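Alpha-galactosidase (Thermus thermophilus, PDB 6LCJ) probably hydrolyses terminal alpha-galactosyl groups from galactosides, as a thermostable glycosidase of family GH36 that assembles as a hexamer. Local coordinates at residues E207-D210 with R211-R214; S438-L441 with P442-G446; G446-E449 with A450-A453. All coordinates share one frame; numbering follows the deposited sequence.

How the contacts relate
All three contacts are local and belong to the barrel part of the chain. Contact 1 is a surface turn between the second and third strands of the parallel barrel. Contacts 2 and 3 lie about 30 and 33 Å from it, centre to centre. They share helix 442-453, which follows the eighth strand, and meet at Gly446. Both are partly buried, and Leu440 CD1 packs on Leu448 CD2 at 3.8 Å. The chemistry changes with place. In contact 1 an asparagine side chain organises a turn without regular structure. In contact 2 a glutamate side chain bonds to the backbone at a helix start. In contact 3 repeated backbone bonds run along the helix, with leucine packing toward the interior.

Contact 1: E207-D210 with R211-R214; sequences EPND and RFPR
The Asn209 side chain lies against one face of the Arg211 guanidinium. Together they form an Asx turn nested in a type I beta turn that runs from Asn209 to Phe212. The turn sits at the surface, in the loop that leads to helix 216-224 of the TIM-barrel domain. Asn209 CG stands between the backbone N and the carbonyl carbon (chi1 60°). This folds the amide back over the turn, where OD1 accepts the N-H of Arg211 at 3.0 Å. The bond is somewhat bent, and its donor is tilted from the carbonyl plane. The second bond closes the beta turn: Phe212 N gives its hydrogen to Asn209 O, also at 3.0 Å and straighter.

Arg211 bends at chi3 (-57°), which returns its flat end over the amide. The two planes are 42° apart, so this is an oblique overlap and not a parallel stack. Asn209 ND2 is 3.8 Å from Arg211 CZ, while OD1 lies over the centre of the guanidinium, 4.0 Å above its plane. Both polar ends have firmer partners in the same chain. ND2 gives hydrogen bonds to the carbonyl oxygens of Gln200 and Gly198, and Arg211 NE bonds to Ile173 O. These bonds fix which way round the amide sits, with OD1 left facing the turn.

The apolar side of the loop is formed by Pro208 and the buried Phe212. Their CB atoms meet at 3.8 Å. Phe212 also packs on Trp199 and on Leu219, which ties the turn to helix 216-224. After the turn, Pro213 CD comes within 3.4 Å of Asp210 O. Asn209 OD1 also touches the phenyl ring of Phe212, in its plane at the edge, 3.5 Å from CD1.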
ATOM      1  N   GLU E 207      42.584  25.918   2.574  1.00 36.40           N
ATOM      2  CA  GLU E 207      43.361  27.129   2.432  1.00 33.38           C
ATOM      3  C   GLU E 207      42.599  28.219   3.164  1.00 39.69           C
ATOM      4  O   GLU E 207      41.362  28.178   3.227  1.00 37.57           O
ATOM      5  CB  GLU E 207      43.561  27.516   0.955  1.00 39.92           C
ATOM      6  CG  GLU E 207      44.517  26.616   0.177  1.00 29.87           C
ATOM      7  CD  GLU E 207      45.945  26.702   0.687  1.00 39.79           C
ATOM      8  OE1 GLU E 207      46.385  27.814   1.061  1.00 42.26           O
ATOM      9  OE2 GLU E 207      46.632  25.658   0.716  1.00 40.51           O
ATOM     10  N   PRO E 208      43.301  29.184   3.750  1.00 41.48           N
ATOM     11  CA  PRO E 208      42.623  30.156   4.617  1.00 34.04           C
ATOM     12  C   PRO E 208      41.657  31.040   3.847  1.00 35.91           C
ATOM     13  O   PRO E 208      41.970  31.548   2.770  1.00 46.43           O
ATOM     14  CB  PRO E 208      43.776  30.972   5.214  1.00 39.78           C
ATOM     15  CG  PRO E 208      45.012  30.588   4.433  1.00 38.75           C
ATOM     16  CD  PRO E 208      44.765  29.220   3.894  1.00 37.27           C
ATOM     17  N   ASN E 209      40.471  31.221   4.414  1.00 36.01           N
ATOM     18  CA  ASN E 209      39.486  32.139   3.858  1.00 38.50           C
ATOM     19  C   ASN E 209      39.868  33.584   4.191  1.00 39.39           C
ATOM     20  O   ASN E 209      40.932  33.873   4.747  1.00 39.96           O
ATOM     21  CB  ASN E 209      38.075  31.778   4.345  1.00 38.96           C
ATOM     22  CG  ASN E 209      37.918  31.831   5.884  1.00 44.15           C
ATOM     23  OD1 ASN E 209      38.388  32.758   6.553  1.00 42.91           O
ATOM     24  ND2 ASN E 209      37.211  30.841   6.435  1.00 38.55           N
ATOM     25  N   ASP E 210      38.967  34.510   3.865  1.00 45.07           N
ATOM     26  CA  ASP E 210      39.246  35.937   3.968  1.00 47.18           C
ATOM     27  C   ASP E 210      39.480  36.395   5.397  1.00 49.82           C
ATOM     28  O   ASP E 210      40.185  37.387   5.611  1.00 53.51           O
ATOM     29  CB  ASP E 210      38.093  36.726   3.347  1.00 45.43           C
ATOM     30  CG  ASP E 210      38.198  36.795   1.840  1.00 64.55           C
ATOM     31  OD1 ASP E 210      39.287  36.443   1.311  1.00 60.49           O
ATOM     32  OD2 ASP E 210      37.205  37.199   1.190  1.00 73.51           O
ATOM     33  N   ARG E 211      38.923  35.696   6.378  1.00 47.84           N
ATOM     34  CA  ARG E 211      39.103  36.082   7.766  1.00 41.67           C
ATOM     35  C   ARG E 211      40.460  35.669   8.324  1.00 41.59           C
ATOM     36  O   ARG E 211      40.721  35.928   9.505  1.00 42.81           O
ATOM     37  CB  ARG E 211      37.957  35.505   8.603  1.00 42.45           C
ATOM     38  CG  ARG E 211      36.583  35.790   7.983  1.00 36.40           C
ATOM     39  CD  ARG E 211      35.424  35.401   8.881  1.00 40.48           C
ATOM     40  NE  ARG E 211      35.449  33.994   9.270  1.00 41.58           N
ATOM     41  CZ  ARG E 211      34.937  33.000   8.548  1.00 47.79           C
ATOM     42  NH1 ARG E 211      34.352  33.259   7.382  1.00 48.26           N
ATOM     43  NH2 ARG E 211      35.010  31.743   8.993  1.00 41.46           N
ATOM     44  N   PHE E 212      41.339  35.072   7.512  1.00 40.36           N
ATOM     45  CA  PHE E 212      42.714  34.762   7.917  1.00 42.87           C
ATOM     46  C   PHE E 212      43.709  35.345   6.911  1.00 46.26           C
ATOM     47  O   PHE E 212      44.499  34.617   6.299  1.00 40.46           O
ATOM     48  CB  PHE E 212      42.902  33.250   8.071  1.00 39.85           C
ATOM     49  CG  PHE E 212      42.131  32.674   9.218  1.00 41.06           C
ATOM     50  CD1 PHE E 212      40.756  32.493   9.128  1.00 39.49           C
ATOM     51  CD2 PHE E 212      42.762  32.354  10.402  1.00 41.82           C
ATOM     52  CE1 PHE E 212      40.035  32.000  10.195  1.00 36.98           C
ATOM     53  CE2 PHE E 212      42.045  31.861  11.471  1.00 40.11           C
ATOM     54  CZ  PHE E 212      40.680  31.677  11.365  1.00 38.06           C
ATOM     55  N   PRO E 213      43.725  36.678   6.746  1.00 51.04           N
ATOM     56  CA  PRO E 213      44.502  37.268   5.636  1.00 46.44           C
ATOM     57  C   PRO E 213      45.998  36.997   5.693  1.00 44.42           C
ATOM     58  O   PRO E 213      46.617  36.860   4.635  1.00 44.23           O
ATOM     59  CB  PRO E 213      44.194  38.769   5.746  1.00 42.01           C
ATOM     60  CG  PRO E 213      43.704  38.967   7.141  1.00 47.98           C
ATOM     61  CD  PRO E 213      42.996  37.709   7.510  1.00 44.92           C
ATOM     62  N   ARG E 214      46.613  36.910   6.871  1.00 45.53           N
ATOM     63  CA  ARG E 214      48.054  36.676   6.875  1.00 46.98           C
ATOM     64  C   ARG E 214      48.418  35.201   6.744  1.00 48.58           C
ATOM     65  O   ARG E 214      49.609  34.873   6.762  1.00 47.51           O
ATOM     66  CB  ARG E 214      48.695  37.278   8.130  1.00 44.67           C
ATOM     67  CG  ARG E 214      48.947  38.789   8.008  1.00 48.09           C
ATOM     68  CD  ARG E 214      49.253  39.454   9.347  1.00 50.63           C
ATOM     69  NE  ARG E 214      48.057  39.553  10.172  1.00 58.86           N
ATOM     70  CZ  ARG E 214      48.021  40.063  11.400  1.00 63.09           C
ATOM     71  NH1 ARG E 214      49.129  40.542  11.957  1.00 61.47           N
ATOM     72  NH2 ARG E 214      46.868  40.089  12.069  1.00 60.14           N
TER

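Contact 2: S438-L441 with P442-G446; sequences SWLL and PEEKG
Glu444, three residues past the N-cap Leu441, bonds through its side chain to the Leu441 N-H at the N-terminus of helix 442-453. The helix follows the eighth strand of the TIM barrel. Glu444 CB starts 3.4 Å from Leu441 O. With chi1 at -63°, CG sits opposite the carbonyl carbon, and the extended chain reaches back to Leu441. CD passes 4.0 Å from Leu441 CB. At the tip, OE1 accepts the Leu441 N-H at 2.9 Å, from above the carboxylate plane. OE2 bonds to Thr408 OG1, so both oxygens of this buried group have a partner. With an alanine here, the Leu441 N-H and the Thr408 hydroxyl would probably lose these partners, and the first turn would be less firmly joined to the loop.

Leu441 O receives the first full helical bond, from Lys445 N at 2.9 Å; the N-H of Glu444 adds a weak one. Leu440 turns its CB toward the helix. This CB meets Lys445 CG at 3.8 Å, and Leu440 CD2 reaches Glu444 CB. Leu441 packs outward on Arg409 of a second subunit. Lys445 doubles back along the loop, its NZ bonded to Pro437 O and its CE 3.6 Å from Leu440 O.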
ATOM      1  N   SER E 438      38.208  35.560  28.656  1.00 31.48           N
ATOM      2  CA  SER E 438      37.396  36.746  28.881  1.00 31.76           C
ATOM      3  C   SER E 438      35.912  36.440  29.085  1.00 33.25           C
ATOM      4  O   SER E 438      35.168  37.344  29.474  1.00 39.54           O
ATOM      5  CB  SER E 438      37.575  37.720  27.719  1.00 33.26           C
ATOM      6  OG  SER E 438      37.177  37.140  26.493  1.00 36.07           O
ATOM      7  N   TRP E 439      35.451  35.215  28.833  1.00 30.93           N
ATOM      8  CA  TRP E 439      34.076  34.846  29.147  1.00 30.79           C
ATOM      9  C   TRP E 439      33.930  34.271  30.550  1.00 35.62           C
ATOM     10  O   TRP E 439      32.796  34.020  30.993  1.00 31.26           O
ATOM     11  CB  TRP E 439      33.549  33.809  28.155  1.00 31.00           C
ATOM     12  CG  TRP E 439      33.343  34.295  26.765  1.00 34.62           C
ATOM     13  CD1 TRP E 439      33.729  35.491  26.246  1.00 31.62           C
ATOM     14  CD2 TRP E 439      32.717  33.574  25.694  1.00 29.93           C
ATOM     15  NE1 TRP E 439      33.376  35.562  24.927  1.00 34.37           N
ATOM     16  CE2 TRP E 439      32.748  34.400  24.565  1.00 31.76           C
ATOM     17  CE3 TRP E 439      32.130  32.312  25.588  1.00 30.14           C
ATOM     18  CZ2 TRP E 439      32.211  34.010  23.337  1.00 35.65           C
ATOM     19  CZ3 TRP E 439      31.596  31.927  24.373  1.00 28.41           C
ATOM     20  CH2 TRP E 439      31.640  32.770  23.264  1.00 30.92           C
ATOM     21  N   LEU E 440      35.048  34.044  31.244  1.00 35.94           N
ATOM     22  CA  LEU E 440      35.054  33.432  32.567  1.00 32.54           C
ATOM     23  C   LEU E 440      34.968  34.494  33.661  1.00 32.76           C
ATOM     24  O   LEU E 440      35.664  35.511  33.604  1.00 33.59           O
ATOM     25  CB  LEU E 440      36.329  32.608  32.744  1.00 30.35           C
ATOM     26  CG  LEU E 440      36.561  31.410  31.823  1.00 30.37           C
ATOM     27  CD1 LEU E 440      37.861  30.719  32.222  1.00 27.67           C
ATOM     28  CD2 LEU E 440      35.388  30.449  31.912  1.00 25.10           C
ATOM     29  N   LEU E 441      34.123  34.251  34.661  1.00 34.47           N
ATOM     30  CA  LEU E 441      34.183  35.015  35.902  1.00 38.06           C
ATOM     31  C   LEU E 441      35.474  34.677  36.656  1.00 37.16           C
ATOM     32  O   LEU E 441      36.124  33.667  36.369  1.00 34.62           O
ATOM     33  CB  LEU E 441      32.957  34.716  36.765  1.00 35.76           C
ATOM     34  CG  LEU E 441      31.584  34.994  36.131  1.00 40.38           C
ATOM     35  CD1 LEU E 441      30.450  34.480  37.005  1.00 40.86           C
ATOM     36  CD2 LEU E 441      31.406  36.462  35.844  1.00 35.37           C
ATOM     37  N   PRO E 442      35.880  35.526  37.609  1.00 42.13           N
ATOM     38  CA  PRO E 442      37.111  35.240  38.391  1.00 36.52           C
ATOM     39  C   PRO E 442      37.124  33.890  39.095  1.00 33.80           C
ATOM     40  O   PRO E 442      38.138  33.186  39.073  1.00 37.46           O
ATOM     41  CB  PRO E 442      37.146  36.393  39.402  1.00 29.36           C
ATOM     42  CG  PRO E 442      36.468  37.516  38.685  1.00 35.45           C
ATOM     43  CD  PRO E 442      35.390  36.899  37.825  1.00 34.72           C
ATOM     44  N   GLU E 443      36.030  33.535  39.760  1.00 36.03           N
ATOM     45  CA  GLU E 443      35.868  32.202  40.324  1.00 32.83           C
ATOM     46  C   GLU E 443      36.137  31.113  39.286  1.00 39.63           C
ATOM     47  O   GLU E 443      36.758  30.093  39.605  1.00 43.34           O
ATOM     48  CB  GLU E 443      34.450  32.077  40.878  1.00 37.38           C
ATOM     49  CG  GLU E 443      34.061  30.690  41.304  1.00 47.88           C
ATOM     50  CD  GLU E 443      33.245  29.920  40.255  1.00 61.37           C
ATOM     51  OE1 GLU E 443      32.401  30.542  39.533  1.00 65.66           O
ATOM     52  OE2 GLU E 443      33.466  28.688  40.159  1.00 58.35           O
ATOM     53  N   GLU E 444      35.671  31.309  38.044  1.00 37.22           N
ATOM     54  CA  GLU E 444      35.823  30.302  36.993  1.00 35.49           C
ATOM     55  C   GLU E 444      37.249  30.237  36.460  1.00 31.87           C
ATOM     56  O   GLU E 444      37.744  29.148  36.150  1.00 28.86           O
ATOM     57  CB  GLU E 444      34.817  30.592  35.875  1.00 34.15           C
ATOM     58  CG  GLU E 444      33.365  30.480  36.374  1.00 35.74           C
ATOM     59  CD  GLU E 444      32.315  31.029  35.413  1.00 36.56           C
ATOM     60  OE1 GLU E 444      32.663  31.765  34.470  1.00 37.95           O
ATOM     61  OE2 GLU E 444      31.122  30.724  35.616  1.00 41.49           O
ATOM     62  N   LYS E 445      37.929  31.380  36.378  1.00 30.50           N
ATOM     63  CA  LYS E 445      39.332  31.395  35.979  1.00 28.68           C
ATOM     64  C   LYS E 445      40.180  30.566  36.923  1.00 30.73           C
ATOM     65  O   LYS E 445      41.053  29.803  36.484  1.00 27.00           O
ATOM     66  CB  LYS E 445      39.851  32.829  35.953  1.00 26.94           C
ATOM     67  CG  LYS E 445      39.330  33.636  34.805  1.00 31.85           C
ATOM     68  CD  LYS E 445      40.120  34.918  34.610  1.00 30.52           C
ATOM     69  CE  LYS E 445      39.231  35.967  33.983  1.00 39.56           C
ATOM     70  NZ  LYS E 445      39.823  36.439  32.716  1.00 46.85           N
ATOM     71  N   GLY E 446      39.959  30.732  38.231  1.00 31.90           N
ATOM     72  CA  GLY E 446      40.715  29.964  39.201  1.00 27.08           C
ATOM     73  C   GLY E 446      40.439  28.482  39.092  1.00 31.44           C
ATOM     74  O   GLY E 446      41.349  27.660  39.219  1.00 35.59           O
TER

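Contact 3: G446-E449 with A450-A453; sequences GRLE and AFLA
Gly446 and Ala450 begin a run of four backbone hydrogen bonds along the last turns of helix 442-453. Each N-H bonds to the carbonyl four residues back. Ala450 N to Gly446 O is the straightest, at 170° and 3.0 Å. Phe451 N bonds to Arg447 O and Leu452 N to Leu448 O. Ala453 N to Glu449 O, at 2.8 Å, is the last of the run.

Apolar packing joins residues on the inward side. Leu448 and Leu452 cross at a slant, with their CD1 atoms 3.9 Å apart. Leu448 CD1 also approaches Phe451 CD2 at 4.3 Å. In Phe451 a chi1 of 169° sets CG opposite the backbone N, and the ring extends toward Phe406, His426 and Lys431. It meets His426 edge-to-face and Lys431 by a cation-pi contact.

Polar side chains are represented by Glu449. Its chain bends at chi2 (50°), and the side chain crosses that of Leu452 at about a right angle. OE1 is 4.0 Å from Leu452 CD1, and OE2 is 3.9 Å from Ala453 CB. OE2 is also hydrogen-bonded to Ser189 OG.

The chemistry implies a division of labour. Main-chain bonds make the helix, the leucines and Phe451 seat it against the domain, and Glu449 links its edge to the loop around Ser189.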
ATOM      1  N   GLY E 446      39.959  30.732  38.231  1.00 31.90           N
ATOM      2  CA  GLY E 446      40.715  29.964  39.201  1.00 27.08           C
ATOM      3  C   GLY E 446      40.439  28.482  39.092  1.00 31.44           C
ATOM      4  O   GLY E 446      41.349  27.660  39.219  1.00 35.59           O
ATOM      5  N   ARG E 447      39.183  28.117  38.838  1.00 32.42           N
ATOM      6  CA  ARG E 447      38.866  26.704  38.688  1.00 30.13           C
ATOM      7  C   ARG E 447      39.545  26.112  37.465  1.00 29.98           C
ATOM      8  O   ARG E 447      40.058  24.992  37.528  1.00 29.50           O
ATOM      9  CB  ARG E 447      37.362  26.504  38.631  1.00 27.54           C
ATOM     10  CG  ARG E 447      36.810  26.281  40.009  1.00 32.81           C
ATOM     11  CD  ARG E 447      35.328  26.312  40.026  1.00 39.32           C
ATOM     12  NE  ARG E 447      34.750  25.135  39.402  1.00 49.16           N
ATOM     13  CZ  ARG E 447      33.963  25.180  38.339  1.00 53.17           C
ATOM     14  NH1 ARG E 447      33.666  26.357  37.785  1.00 47.95           N
ATOM     15  NH2 ARG E 447      33.475  24.052  37.833  1.00 59.18           N
ATOM     16  N   LEU E 448      39.576  26.860  36.354  1.00 27.88           N
ATOM     17  CA  LEU E 448      40.224  26.367  35.143  1.00 23.80           C
ATOM     18  C   LEU E 448      41.716  26.132  35.369  1.00 27.62           C
ATOM     19  O   LEU E 448      42.253  25.088  34.978  1.00 30.53           O
ATOM     20  CB  LEU E 448      40.001  27.342  33.984  1.00 24.57           C
ATOM     21  CG  LEU E 448      40.811  27.061  32.699  1.00 27.35           C
ATOM     22  CD1 LEU E 448      40.503  25.653  32.102  1.00 15.22           C
ATOM     23  CD2 LEU E 448      40.640  28.168  31.649  1.00 23.46           C
ATOM     24  N   GLU E 449      42.401  27.071  36.021  1.00 28.25           N
ATOM     25  CA  GLU E 449      43.828  26.878  36.269  1.00 30.59           C
ATOM     26  C   GLU E 449      44.091  25.698  37.203  1.00 29.94           C
ATOM     27  O   GLU E 449      45.011  24.911  36.963  1.00 35.91           O
ATOM     28  CB  GLU E 449      44.456  28.157  36.824  1.00 30.95           C
ATOM     29  CG  GLU E 449      45.988  28.105  36.898  1.00 34.83           C
ATOM     30  CD  GLU E 449      46.689  27.640  35.591  1.00 41.97           C
ATOM     31  OE1 GLU E 449      46.121  27.759  34.474  1.00 40.55           O
ATOM     32  OE2 GLU E 449      47.838  27.159  35.685  1.00 42.93           O
ATOM     33  N   ALA E 450      43.313  25.555  38.277  1.00 28.10           N
ATOM     34  CA  ALA E 450      43.518  24.390  39.131  1.00 33.68           C
ATOM     35  C   ALA E 450      43.236  23.091  38.378  1.00 32.74           C
ATOM     36  O   ALA E 450      43.874  22.066  38.640  1.00 35.16           O
ATOM     37  CB  ALA E 450      42.655  24.493  40.387  1.00 30.74           C
ATOM     38  N   PHE E 451      42.304  23.121  37.427  1.00 32.54           N
ATOM     39  CA  PHE E 451      42.024  21.943  36.606  1.00 33.73           C
ATOM     40  C   PHE E 451      43.242  21.567  35.759  1.00 33.31           C
ATOM     41  O   PHE E 451      43.666  20.405  35.736  1.00 29.75           O
ATOM     42  CB  PHE E 451      40.794  22.234  35.740  1.00 28.13           C
ATOM     43  CG  PHE E 451      40.519  21.216  34.654  1.00 32.36           C
ATOM     44  CD1 PHE E 451      39.972  19.970  34.964  1.00 32.49           C
ATOM     45  CD2 PHE E 451      40.741  21.536  33.315  1.00 28.79           C
ATOM     46  CE1 PHE E 451      39.679  19.051  33.969  1.00 29.52           C
ATOM     47  CE2 PHE E 451      40.440  20.623  32.300  1.00 29.17           C
ATOM     48  CZ  PHE E 451      39.913  19.375  32.633  1.00 30.04           C
ATOM     49  N   LEU E 452      43.835  22.556  35.086  1.00 28.91           N
ATOM     50  CA  LEU E 452      44.997  22.311  34.242  1.00 29.84           C
ATOM     51  C   LEU E 452      46.223  21.925  35.059  1.00 33.32           C
ATOM     52  O   LEU E 452      46.958  21.007  34.680  1.00 35.92           O
ATOM     53  CB  LEU E 452      45.298  23.550  33.405  1.00 27.96           C
ATOM     54  CG  LEU E 452      44.211  23.876  32.386  1.00 29.16           C
ATOM     55  CD1 LEU E 452      44.377  25.270  31.806  1.00 26.13           C
ATOM     56  CD2 LEU E 452      44.226  22.834  31.294  1.00 26.33           C
ATOM     57  N   ALA E 453      46.461  22.605  36.183  1.00 35.54           N
ATOM     58  CA  ALA E 453      47.743  22.507  36.873  1.00 36.80           C
ATOM     59  C   ALA E 453      47.831  21.331  37.831  1.00 42.43           C
ATOM     60  O   ALA E 453      48.921  21.060  38.340  1.00 47.38           O
ATOM     61  CB  ALA E 453      48.031  23.798  37.642  1.00 29.39           C
TER